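Local coordinates for protein hypothetical aldose 1-epimerase (Klebsiella pneumoniae subsp. pneumoniae MGH 78578, PDB 3TY1) that is of unknown function but has a galactose mutarotase-like supersandwich fold and may bind carbohydrate, at residues A[81-91]-A[106-114]; A[252-263]-A[297-307]. All coordinates share one frame; numbering follows the deposited sequence.

In the fold
Contact 1 (81-91 with 106-114) ties together two loop segments next to the strand 204-214, whereas contact 2 (252-263 with 297-307) is a strand pair, with the turn before it, in the same mixed sheet. Their centres lie about 16 Å apart, yet they meet where F110 CE2 packs 3.8 Å from W301 CH2. H211 of strand 204-214 meets both of these rings, and the side chains of F110 and W301 each lie about 4 Å from bound sulfate, probably from the crystallisation liquor, which may mark a pocket. F170 of the second subunit packs against W83 and F110 of contact 1 and W301 and N303 of contact 2, so both contacts border the subunit interface.

Contact 1: residues A[81-91]-A[106-114]; sequences MGWDSPVKEVV and WLEGFNEMM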
loop_
_atom_site.group_PDB
_atom_site.type_symbol
_atom_site.label_atom_id
_atom_site.label_comp_id
_atom_site.label_asym_id
_atom_site.label_seq_id
_atom_site.Cartn_x
_atom_site.Cartn_y
_atom_site.Cartn_z
HETATM N N MSE A 81 30.245 6.688 3.854
HETATM C CA MSE A 81 29.239 7.715 3.762
HETATM C C MSE A 81 27.946 6.992 4.126
HETATM O O MSE A 81 27.522 6.039 3.450
HETATM C CB MSE A 81 29.120 8.304 2.347
HETATM C CG MSE A 81 30.406 8.893 1.756
HETATM SE SE MSE A 81 29.947 9.678 0.004
HETATM C CE MSE A 81 31.761 9.916 -0.484
ATOM N N GLY A 82 27.323 7.424 5.201
ATOM C CA GLY A 82 26.070 6.823 5.632
ATOM C C GLY A 82 25.885 7.030 7.100
ATOM O O GLY A 82 26.744 7.665 7.790
ATOM N N TRP A 83 24.794 6.461 7.595
ATOM C CA TRP A 83 24.413 6.599 9.007
ATOM C C TRP A 83 23.557 5.432 9.439
ATOM O O TRP A 83 23.117 4.644 8.613
ATOM C CB TRP A 83 23.671 7.921 9.225
ATOM C CG TRP A 83 22.323 8.053 8.481
ATOM C CD1 TRP A 83 22.125 8.124 7.151
ATOM C CD2 TRP A 83 21.024 8.197 9.096
ATOM N NE1 TRP A 83 20.778 8.257 6.877
ATOM C CE2 TRP A 83 20.083 8.301 8.061
ATOM C CE3 TRP A 83 20.577 8.219 10.438
ATOM C CZ2 TRP A 83 18.687 8.434 8.306
ATOM C CZ3 TRP A 83 19.213 8.340 10.694
ATOM C CH2 TRP A 83 18.276 8.460 9.627
ATOM N N ASP A 84 23.352 5.325 10.747
ATOM C CA ASP A 84 22.614 4.226 11.342
ATOM C C ASP A 84 21.284 4.733 11.852
ATOM O O ASP A 84 21.213 5.406 12.870
ATOM C CB ASP A 84 23.436 3.624 12.474
ATOM C CG ASP A 84 24.820 3.229 12.007
ATOM O OD1 ASP A 84 24.899 2.487 11.011
ATOM O OD2 ASP A 84 25.807 3.714 12.590
ATOM N N SER A 85 20.260 4.484 11.061
ATOM C CA SER A 85 18.888 4.865 11.375
ATOM C C SER A 85 18.232 3.781 12.218
ATOM O O SER A 85 18.637 2.607 12.139
ATOM C CB SER A 85 18.150 5.020 10.073
ATOM O OG SER A 85 16.771 5.217 10.215
ATOM N N PRO A 86 17.195 4.142 13.016
ATOM C CA PRO A 86 16.391 3.086 13.617
ATOM C C PRO A 86 15.680 2.176 12.612
ATOM O O PRO A 86 15.273 1.085 12.989
ATOM C CB PRO A 86 15.356 3.867 14.450
ATOM C CG PRO A 86 15.280 5.253 13.797
ATOM C CD PRO A 86 16.719 5.485 13.429
ATOM N N VAL A 87 15.444 2.649 11.393
ATOM C CA VAL A 87 14.809 1.877 10.320
ATOM C C VAL A 87 15.966 1.051 9.669
ATOM O O VAL A 87 16.824 1.596 8.948
ATOM C CB VAL A 87 14.148 2.780 9.263
ATOM C CG1 VAL A 87 13.559 1.931 8.111
ATOM C CG2 VAL A 87 13.081 3.697 9.893
ATOM N N LYS A 88 16.016 -0.228 9.982
ATOM C CA LYS A 88 17.086 -1.107 9.532
ATOM C C LYS A 88 16.739 -1.819 8.222
ATOM O O LYS A 88 17.618 -2.245 7.502
ATOM C CB LYS A 88 17.395 -2.159 10.582
ATOM C CG LYS A 88 17.735 -1.628 11.953
ATOM C CD LYS A 88 19.025 -0.901 12.021
ATOM C CE LYS A 88 19.333 -0.415 13.473
ATOM N NZ LYS A 88 20.276 0.807 13.427
ATOM N N GLU A 89 15.475 -1.910 7.892
ATOM C CA GLU A 89 15.043 -2.603 6.679
ATOM C C GLU A 89 15.044 -1.658 5.461
ATOM O O GLU A 89 14.900 -0.458 5.626
ATOM C CB GLU A 89 13.628 -3.135 6.937
ATOM C CG GLU A 89 13.755 -4.339 7.944
ATOM C CD GLU A 89 12.440 -4.942 8.396
ATOM O OE1 GLU A 89 11.344 -4.525 7.917
ATOM O OE2 GLU A 89 12.539 -5.827 9.279
ATOM N N VAL A 90 15.201 -2.256 4.278
ATOM C CA VAL A 90 15.036 -1.601 3.002
ATOM C C VAL A 90 13.533 -1.759 2.695
ATOM O O VAL A 90 13.103 -2.754 2.071
ATOM C CB VAL A 90 15.938 -2.254 1.929
ATOM C CG1 VAL A 90 15.752 -1.553 0.537
ATOM C CG2 VAL A 90 17.447 -2.253 2.421
ATOM N N VAL A 91 12.753 -0.767 3.125
ATOM C CA VAL A 91 11.300 -0.891 3.139
ATOM C C VAL A 91 10.736 -0.821 1.731
ATOM O O VAL A 91 10.988 0.151 0.976
ATOM C CB VAL A 91 10.649 0.124 4.074
ATOM C CG1 VAL A 91 9.110 0.008 4.067
ATOM C CG2 VAL A 91 11.258 -0.003 5.506
ATOM N N TRP A 106 6.890 8.834 5.233
ATOM C CA TRP A 106 8.249 8.731 4.694
ATOM C C TRP A 106 9.298 8.422 5.780
ATOM O O TRP A 106 10.304 7.787 5.479
ATOM C CB TRP A 106 8.571 10.059 4.023
ATOM C CG TRP A 106 9.809 10.231 3.290
ATOM C CD1 TRP A 106 9.985 10.190 1.900
ATOM C CD2 TRP A 106 11.055 10.650 3.831
ATOM N NE1 TRP A 106 11.280 10.522 1.589
ATOM C CE2 TRP A 106 11.956 10.824 2.739
ATOM C CE3 TRP A 106 11.497 10.949 5.121
ATOM C CZ2 TRP A 106 13.271 11.223 2.927
ATOM C CZ3 TRP A 106 12.810 11.351 5.293
ATOM C CH2 TRP A 106 13.676 11.466 4.204
ATOM N N LEU A 107 9.072 8.895 7.014
ATOM C CA LEU A 107 9.940 8.587 8.141
ATOM C C LEU A 107 10.082 7.079 8.445
ATOM O O LEU A 107 11.059 6.661 9.055
ATOM C CB LEU A 107 9.499 9.351 9.382
ATOM C CG LEU A 107 9.613 10.896 9.394
ATOM C CD1 LEU A 107 8.982 11.394 10.694
ATOM C CD2 LEU A 107 11.051 11.379 9.273
ATOM N N GLU A 108 9.108 6.276 8.031
ATOM C CA GLU A 108 9.122 4.834 8.249
ATOM C C GLU A 108 10.119 4.103 7.352
ATOM O O GLU A 108 10.428 2.921 7.605
ATOM C CB GLU A 108 7.698 4.251 8.098
ATOM C CG GLU A 108 6.699 4.909 9.086
ATOM C CD GLU A 108 5.293 4.329 9.085
ATOM O OE1 GLU A 108 4.956 3.459 8.244
ATOM O OE2 GLU A 108 4.509 4.744 9.970
ATOM N N GLY A 109 10.595 4.775 6.306
ATOM C CA GLY A 109 11.576 4.205 5.379
ATOM C C GLY A 109 12.969 4.811 5.372
ATOM O O GLY A 109 13.872 4.300 4.689
ATOM N N PHE A 110 13.181 5.839 6.183
ATOM C CA PHE A 110 14.390 6.665 6.043
ATOM C C PHE A 110 15.610 6.133 6.740
ATOM O O PHE A 110 15.700 6.128 7.987
ATOM C CB PHE A 110 14.103 8.128 6.464
ATOM C CG PHE A 110 15.288 9.074 6.303
ATOM C CD1 PHE A 110 16.095 9.034 5.185
ATOM C CD2 PHE A 110 15.515 10.079 7.227
ATOM C CE1 PHE A 110 17.168 9.939 5.012
ATOM C CE2 PHE A 110 16.562 10.964 7.064
ATOM C CZ PHE A 110 17.384 10.894 5.956
ATOM N N ASN A 111 16.545 5.627 5.922
ATOM C CA ASN A 111 17.847 5.204 6.409
ATOM C C ASN A 111 19.027 5.405 5.435
ATOM O O ASN A 111 20.145 4.992 5.715
ATOM C CB ASN A 111 17.758 3.754 6.843
ATOM C CG ASN A 111 17.410 2.824 5.694
ATOM O OD1 ASN A 111 17.562 3.179 4.492
ATOM N ND2 ASN A 111 17.020 1.599 6.051
ATOM N N GLU A 112 18.784 6.135 4.358
ATOM C CA GLU A 112 19.712 6.192 3.250
ATOM C C GLU A 112 20.768 7.295 3.375
ATOM O O GLU A 112 20.583 8.293 4.047
ATOM C CB GLU A 112 18.917 6.388 1.947
ATOM C CG GLU A 112 17.867 5.338 1.662
ATOM C CD GLU A 112 16.431 5.709 2.075
ATOM O OE1 GLU A 112 16.226 6.413 3.087
ATOM O OE2 GLU A 112 15.502 5.285 1.375
HETATM N N MSE A 113 21.869 7.058 2.682
HETATM C CA MSE A 113 22.952 7.980 2.503
HETATM C C MSE A 113 22.550 9.088 1.512
HETATM O O MSE A 113 22.976 10.229 1.679
HETATM C CB MSE A 113 24.193 7.223 2.028
HETATM C CG MSE A 113 25.408 8.077 1.818
HETATM SE SE MSE A 113 25.654 8.709 -0.027
HETATM C CE MSE A 113 25.861 10.456 0.363
HETATM N N MSE A 114 21.772 8.766 0.475
HETATM C CA MSE A 114 21.304 9.818 -0.473
HETATM C C MSE A 114 19.876 9.506 -0.957
HETATM O O MSE A 114 19.659 8.491 -1.593
HETATM C CB MSE A 114 22.296 10.000 -1.655
HETATM C CG MSE A 114 22.304 11.381 -2.340
HETATM SE SE MSE A 114 20.648 11.733 -3.271
HETATM C CE MSE A 114 20.825 10.393 -4.678
HETATM O O HOH W 1 22.984 5.161 5.390
HETATM O O HOH W 2 20.897 3.696 8.009
HETATM O O HOH W 3 14.039 1.795 4.054
#
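N111 and W83 make most of the polar connections between the two segments. In N111 the amide carbon sits between the backbone N and the carbonyl carbon (chi1 62°), which turns ND2 toward V87 O; it donates to this oxygen at 2.9 Å, the acceptor lying in the amide plane while ND2 stands above the plane of the carbonyl. Beside N111, S85 OG donates to F110 O at 2.6 Å, in the carbonyl plane, and accepts from V87 N, closing an ST turn that fixes the bend from S85 to V87. Two waters extend the link, one taking the backbone N-H of W83 and the other that of S85, and both bridge to N111 O.

The indole of W83 reaches the second segment with its edge. NE1 donates to E112 O at 2.8 Å, the oxygen lying in the ring plane, and N213 ND2 also bonds to that oxygen. Further along the ring, CZ2 stands 3.5 Å above the centre of the F110 ring in an edge-to-face pair, planes at 57°; W106 CH2 covers the opposite face of F110, so that phenyl is held between two indoles. F170 of the second subunit meets both W83 and F110. In the supersandwich these segments lie between strand 204-214 of the mixed sheet and strand 70-76, and M113 and M114 form a classic beta bulge opposite L71 of the latter.

The two methyls of V87 pack on carbonyls of the 3-10 segment, CG1 on E108 O at 3.3 Å and CG2 on L107 O at 3.7 Å. In M113 (selenomethionine, like M81) CG lies anti to the backbone N (chi1 -179°), 3.4 Å from M81 O and 3.8 Å from M81 CB.

Contact 2: residues A[252-263]-A[297-307]; sequences PTKDFDEMVFNI and VLTLWKNTDTV
W301 of strand 297-304 and E258, just before the partner strand, are joined by a hydrogen bond from NE1 to OE1 (3.0 Å), with the donor standing well above the carboxylate plane. E258 extends beyond a CG set between backbone N and carbonyl carbon (chi1 65°), and its carboxylate crosses the indole at a steep 72°. V260 CG2 packs at the edge of the same ring, 3.7 Å from W301 CD1, and V260 CG1 is pressed against T299 CG2. On the other face of the sheet I263 CB lies 4.0 Å from L298 CB, and F261 meets the CD of K302 at its ring edge.

Past the strands, D305 OD2 accepts from D257 N at 2.7 Å through its anti lone pair, just beyond the type II turn 253-256. T304 OG1 sits 3.2 Å over one face of the F256 ring. T253 N bonds T304 O.

Further out, K171 of the second subunit forms salt bridges with D257 and E258, Y202 of that subunit bonds D305 OD1, and K302 NZ is held by W246 O and T248 O.

M259, F261 and I263 form hydrogen-bonded pairs with K302, L300 and L298, an antiparallel ladder between strands 259-265 and 297-304 that belongs to the mixed sheet of the galactose mutarotase-like supersandwich.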
loop_
_atom_site.group_PDB
_atom_site.type_symbol
_atom_site.label_atom_id
_atom_site.label_comp_id
_atom_site.label_asym_id
_atom_site.label_seq_id
_atom_site.Cartn_x
_atom_site.Cartn_y
_atom_site.Cartn_z
ATOM N N PRO A 252 27.192 13.407 20.070
ATOM C CA PRO A 252 25.793 12.960 20.221
ATOM C C PRO A 252 25.155 13.563 21.465
ATOM O O PRO A 252 25.682 13.391 22.552
ATOM C CB PRO A 252 25.923 11.444 20.341
ATOM C CG PRO A 252 27.234 11.119 19.657
ATOM C CD PRO A 252 28.127 12.269 19.940
ATOM N N THR A 253 24.091 14.341 21.282
ATOM C CA THR A 253 23.524 15.145 22.357
ATOM C C THR A 253 22.054 14.824 22.604
ATOM O O THR A 253 21.223 14.988 21.734
ATOM C CB THR A 253 23.693 16.639 22.031
ATOM O OG1 THR A 253 25.054 16.888 21.671
ATOM C CG2 THR A 253 23.289 17.525 23.210
ATOM N N LYS A 254 21.737 14.360 23.807
ATOM C CA LYS A 254 20.346 14.030 24.150
ATOM C C LYS A 254 19.510 15.318 24.091
ATOM O O LYS A 254 19.994 16.365 24.487
ATOM C CB LYS A 254 20.309 13.424 25.564
ATOM C CG LYS A 254 18.932 13.038 26.094
ATOM C CD LYS A 254 19.069 12.301 27.442
ATOM C CE LYS A 254 17.710 11.892 28.008
ATOM N NZ LYS A 254 17.051 10.843 27.158
ATOM N N ASP A 255 18.277 15.231 23.601
ATOM C CA ASP A 255 17.326 16.359 23.518
ATOM C C ASP A 255 17.673 17.449 22.524
ATOM O O ASP A 255 17.081 18.538 22.558
ATOM C CB ASP A 255 17.072 17.006 24.902
ATOM C CG ASP A 255 16.518 16.006 25.914
ATOM O OD1 ASP A 255 15.632 15.205 25.545
ATOM O OD2 ASP A 255 16.971 16.037 27.069
ATOM N N PHE A 256 18.584 17.159 21.610
ATOM C CA PHE A 256 19.017 18.165 20.658
ATOM C C PHE A 256 18.013 18.273 19.520
ATOM O O PHE A 256 17.716 19.371 19.044
ATOM C CB PHE A 256 20.370 17.761 20.102
ATOM C CG PHE A 256 20.964 18.777 19.173
ATOM C CD1 PHE A 256 21.686 19.844 19.676
ATOM C CD2 PHE A 256 20.784 18.668 17.804
ATOM C CE1 PHE A 256 22.225 20.797 18.834
ATOM C CE2 PHE A 256 21.321 19.610 16.949
ATOM C CZ PHE A 256 22.061 20.673 17.465
ATOM N N ASP A 257 17.521 17.103 19.081
ATOM C CA ASP A 257 16.675 16.966 17.906
ATOM C C ASP A 257 17.459 17.352 16.645
ATOM O O ASP A 257 18.205 16.541 16.122
ATOM C CB ASP A 257 15.339 17.736 18.002
ATOM C CG ASP A 257 14.398 17.416 16.803
ATOM O OD1 ASP A 257 14.302 16.234 16.395
ATOM O OD2 ASP A 257 13.749 18.317 16.276
ATOM N N GLU A 258 17.302 18.580 16.169
ATOM C CA GLU A 258 18.025 19.051 14.995
ATOM C C GLU A 258 18.088 20.562 14.927
ATOM O O GLU A 258 17.244 21.276 15.515
ATOM C CB GLU A 258 17.354 18.537 13.708
ATOM C CG GLU A 258 15.951 19.078 13.467
ATOM C CD GLU A 258 15.281 18.515 12.239
ATOM O OE1 GLU A 258 15.363 17.284 12.018
ATOM O OE2 GLU A 258 14.625 19.299 11.518
HETATM N N MSE A 259 19.091 21.048 14.203
HETATM C CA MSE A 259 19.128 22.476 13.822
HETATM C C MSE A 259 19.429 22.492 12.326
HETATM O O MSE A 259 20.329 21.782 11.850
HETATM C CB MSE A 259 20.144 23.273 14.646
HETATM C CG MSE A 259 19.727 23.438 16.057
HETATM SE SE MSE A 259 20.951 24.531 17.051
HETATM C CE MSE A 259 19.997 24.465 18.753
ATOM N N VAL A 260 18.606 23.219 11.588
ATOM C CA VAL A 260 18.749 23.305 10.151
ATOM C C VAL A 260 19.092 24.738 9.788
ATOM O O VAL A 260 18.604 25.643 10.455
ATOM C CB VAL A 260 17.462 22.860 9.457
ATOM C CG1 VAL A 260 17.576 23.075 7.952
ATOM C CG2 VAL A 260 17.225 21.368 9.777
ATOM N N PHE A 261 19.949 24.909 8.760
ATOM C CA PHE A 261 20.376 26.219 8.280
ATOM C C PHE A 261 20.217 26.283 6.779
ATOM O O PHE A 261 20.506 25.294 6.034
ATOM C CB PHE A 261 21.818 26.516 8.707
ATOM C CG PHE A 261 22.000 26.493 10.204
ATOM C CD1 PHE A 261 21.722 27.626 10.966
ATOM C CD2 PHE A 261 22.379 25.330 10.856
ATOM C CE1 PHE A 261 21.839 27.595 12.358
ATOM C CE2 PHE A 261 22.508 25.296 12.243
ATOM C CZ PHE A 261 22.252 26.437 12.987
ATOM N N ASN A 262 19.723 27.431 6.341
ATOM C CA ASN A 262 19.529 27.708 4.937
ATOM C C ASN A 262 20.676 28.530 4.414
ATOM O O ASN A 262 20.902 29.626 4.919
ATOM C CB ASN A 262 18.228 28.446 4.746
ATOM C CG ASN A 262 17.028 27.616 5.131
ATOM O OD1 ASN A 262 16.966 26.411 4.848
ATOM N ND2 ASN A 262 16.038 28.273 5.746
ATOM N N ILE A 263 21.333 28.031 3.374
ATOM C CA ILE A 263 22.553 28.610 2.824
ATOM C C ILE A 263 22.395 29.067 1.377
ATOM O O ILE A 263 21.705 28.421 0.585
ATOM C CB ILE A 263 23.719 27.589 2.876
ATOM C CG1 ILE A 263 24.143 27.349 4.337
ATOM C CG2 ILE A 263 24.936 28.080 1.978
ATOM C CD1 ILE A 263 24.930 26.055 4.616
ATOM N N VAL A 297 20.516 26.418 -4.136
ATOM C CA VAL A 297 20.501 26.582 -2.691
ATOM C C VAL A 297 21.047 25.364 -1.989
ATOM O O VAL A 297 21.223 24.317 -2.609
ATOM C CB VAL A 297 19.094 26.959 -2.149
ATOM C CG1 VAL A 297 18.683 28.341 -2.761
ATOM C CG2 VAL A 297 18.055 25.869 -2.398
ATOM N N LEU A 298 21.367 25.548 -0.714
ATOM C CA LEU A 298 21.954 24.490 0.105
ATOM C C LEU A 298 21.337 24.481 1.496
ATOM O O LEU A 298 21.174 25.525 2.115
ATOM C CB LEU A 298 23.468 24.693 0.186
ATOM C CG LEU A 298 24.323 23.684 0.964
ATOM C CD1 LEU A 298 24.244 22.341 0.304
ATOM C CD2 LEU A 298 25.782 24.182 0.943
ATOM N N THR A 299 20.998 23.294 1.979
ATOM C CA THR A 299 20.485 23.111 3.340
ATOM C C THR A 299 21.478 22.282 4.121
ATOM O O THR A 299 22.008 21.274 3.606
ATOM C CB THR A 299 19.104 22.390 3.318
ATOM O OG1 THR A 299 18.160 23.195 2.615
ATOM C CG2 THR A 299 18.581 22.086 4.750
ATOM N N LEU A 300 21.730 22.710 5.352
ATOM C CA LEU A 300 22.604 22.016 6.286
ATOM C C LEU A 300 21.687 21.506 7.400
ATOM O O LEU A 300 21.054 22.296 8.093
ATOM C CB LEU A 300 23.631 23.008 6.849
ATOM C CG LEU A 300 24.585 22.498 7.943
ATOM C CD1 LEU A 300 25.429 21.283 7.481
ATOM C CD2 LEU A 300 25.478 23.625 8.465
ATOM N N TRP A 301 21.616 20.185 7.557
ATOM C CA TRP A 301 20.780 19.541 8.550
ATOM C C TRP A 301 21.750 19.000 9.595
ATOM O O TRP A 301 22.549 18.147 9.272
ATOM C CB TRP A 301 19.950 18.406 7.871
ATOM C CG TRP A 301 19.192 17.520 8.775
ATOM C CD1 TRP A 301 18.390 17.898 9.815
ATOM C CD2 TRP A 301 19.137 16.084 8.724
ATOM N NE1 TRP A 301 17.847 16.784 10.416
ATOM C CE2 TRP A 301 18.259 15.665 9.748
ATOM C CE3 TRP A 301 19.707 15.115 7.880
ATOM C CZ2 TRP A 301 17.995 14.304 10.004
ATOM C CZ3 TRP A 301 19.403 13.765 8.096
ATOM C CH2 TRP A 301 18.553 13.382 9.163
ATOM N N LYS A 302 21.720 19.556 10.808
ATOM C CA LYS A 302 22.614 19.136 11.889
ATOM C C LYS A 302 21.754 18.355 12.873
ATOM O O LYS A 302 21.092 18.928 13.718
ATOM C CB LYS A 302 23.270 20.321 12.583
ATOM C CG LYS A 302 24.003 21.240 11.610
ATOM C CD LYS A 302 24.732 22.394 12.350
ATOM C CE LYS A 302 26.093 21.994 12.868
ATOM N NZ LYS A 302 26.920 23.212 13.240
ATOM N N ASN A 303 21.780 17.041 12.745
ATOM C CA ASN A 303 20.939 16.159 13.566
ATOM C C ASN A 303 21.853 15.435 14.539
ATOM O O ASN A 303 22.006 14.207 14.469
ATOM C CB ASN A 303 20.132 15.219 12.649
ATOM C CG ASN A 303 18.913 14.605 13.347
ATOM O OD1 ASN A 303 17.807 15.071 13.169
ATOM N ND2 ASN A 303 19.131 13.582 14.179
ATOM N N THR A 304 22.451 16.210 15.452
ATOM C CA THR A 304 23.450 15.677 16.383
ATOM C C THR A 304 22.805 15.220 17.694
ATOM O O THR A 304 23.232 15.595 18.786
ATOM C CB THR A 304 24.596 16.665 16.588
ATOM O OG1 THR A 304 24.043 17.939 16.945
ATOM C CG2 THR A 304 25.396 16.769 15.284
ATOM N N ASP A 305 21.800 14.344 17.566
ATOM C CA ASP A 305 21.099 13.780 18.711
ATOM C C ASP A 305 21.866 12.487 19.129
ATOM O O ASP A 305 23.053 12.316 18.789
ATOM C CB ASP A 305 19.596 13.545 18.364
ATOM C CG ASP A 305 18.676 13.557 19.606
ATOM O OD1 ASP A 305 18.633 12.551 20.302
ATOM O OD2 ASP A 305 18.017 14.575 19.906
ATOM N N THR A 306 21.216 11.569 19.846
ATOM C CA THR A 306 21.901 10.384 20.333
ATOM C C THR A 306 22.156 9.458 19.136
ATOM O O THR A 306 21.504 9.558 18.061
ATOM C CB THR A 306 21.095 9.606 21.429
ATOM O OG1 THR A 306 20.065 8.836 20.794
ATOM C CG2 THR A 306 20.494 10.520 22.507
ATOM N N VAL A 307 23.096 8.528 19.303
ATOM C CA VAL A 307 23.422 7.617 18.224
ATOM C C VAL A 307 22.211 6.752 17.840
ATOM O O VAL A 307 21.935 6.552 16.664
ATOM C CB VAL A 307 24.694 6.778 18.492
ATOM C CG1 VAL A 307 24.909 5.793 17.348
ATOM C CG2 VAL A 307 25.991 7.696 18.630
HETATM O O HOH W 4 16.787 13.730 15.937
HETATM O O HOH W 5 16.047 23.840 4.337
#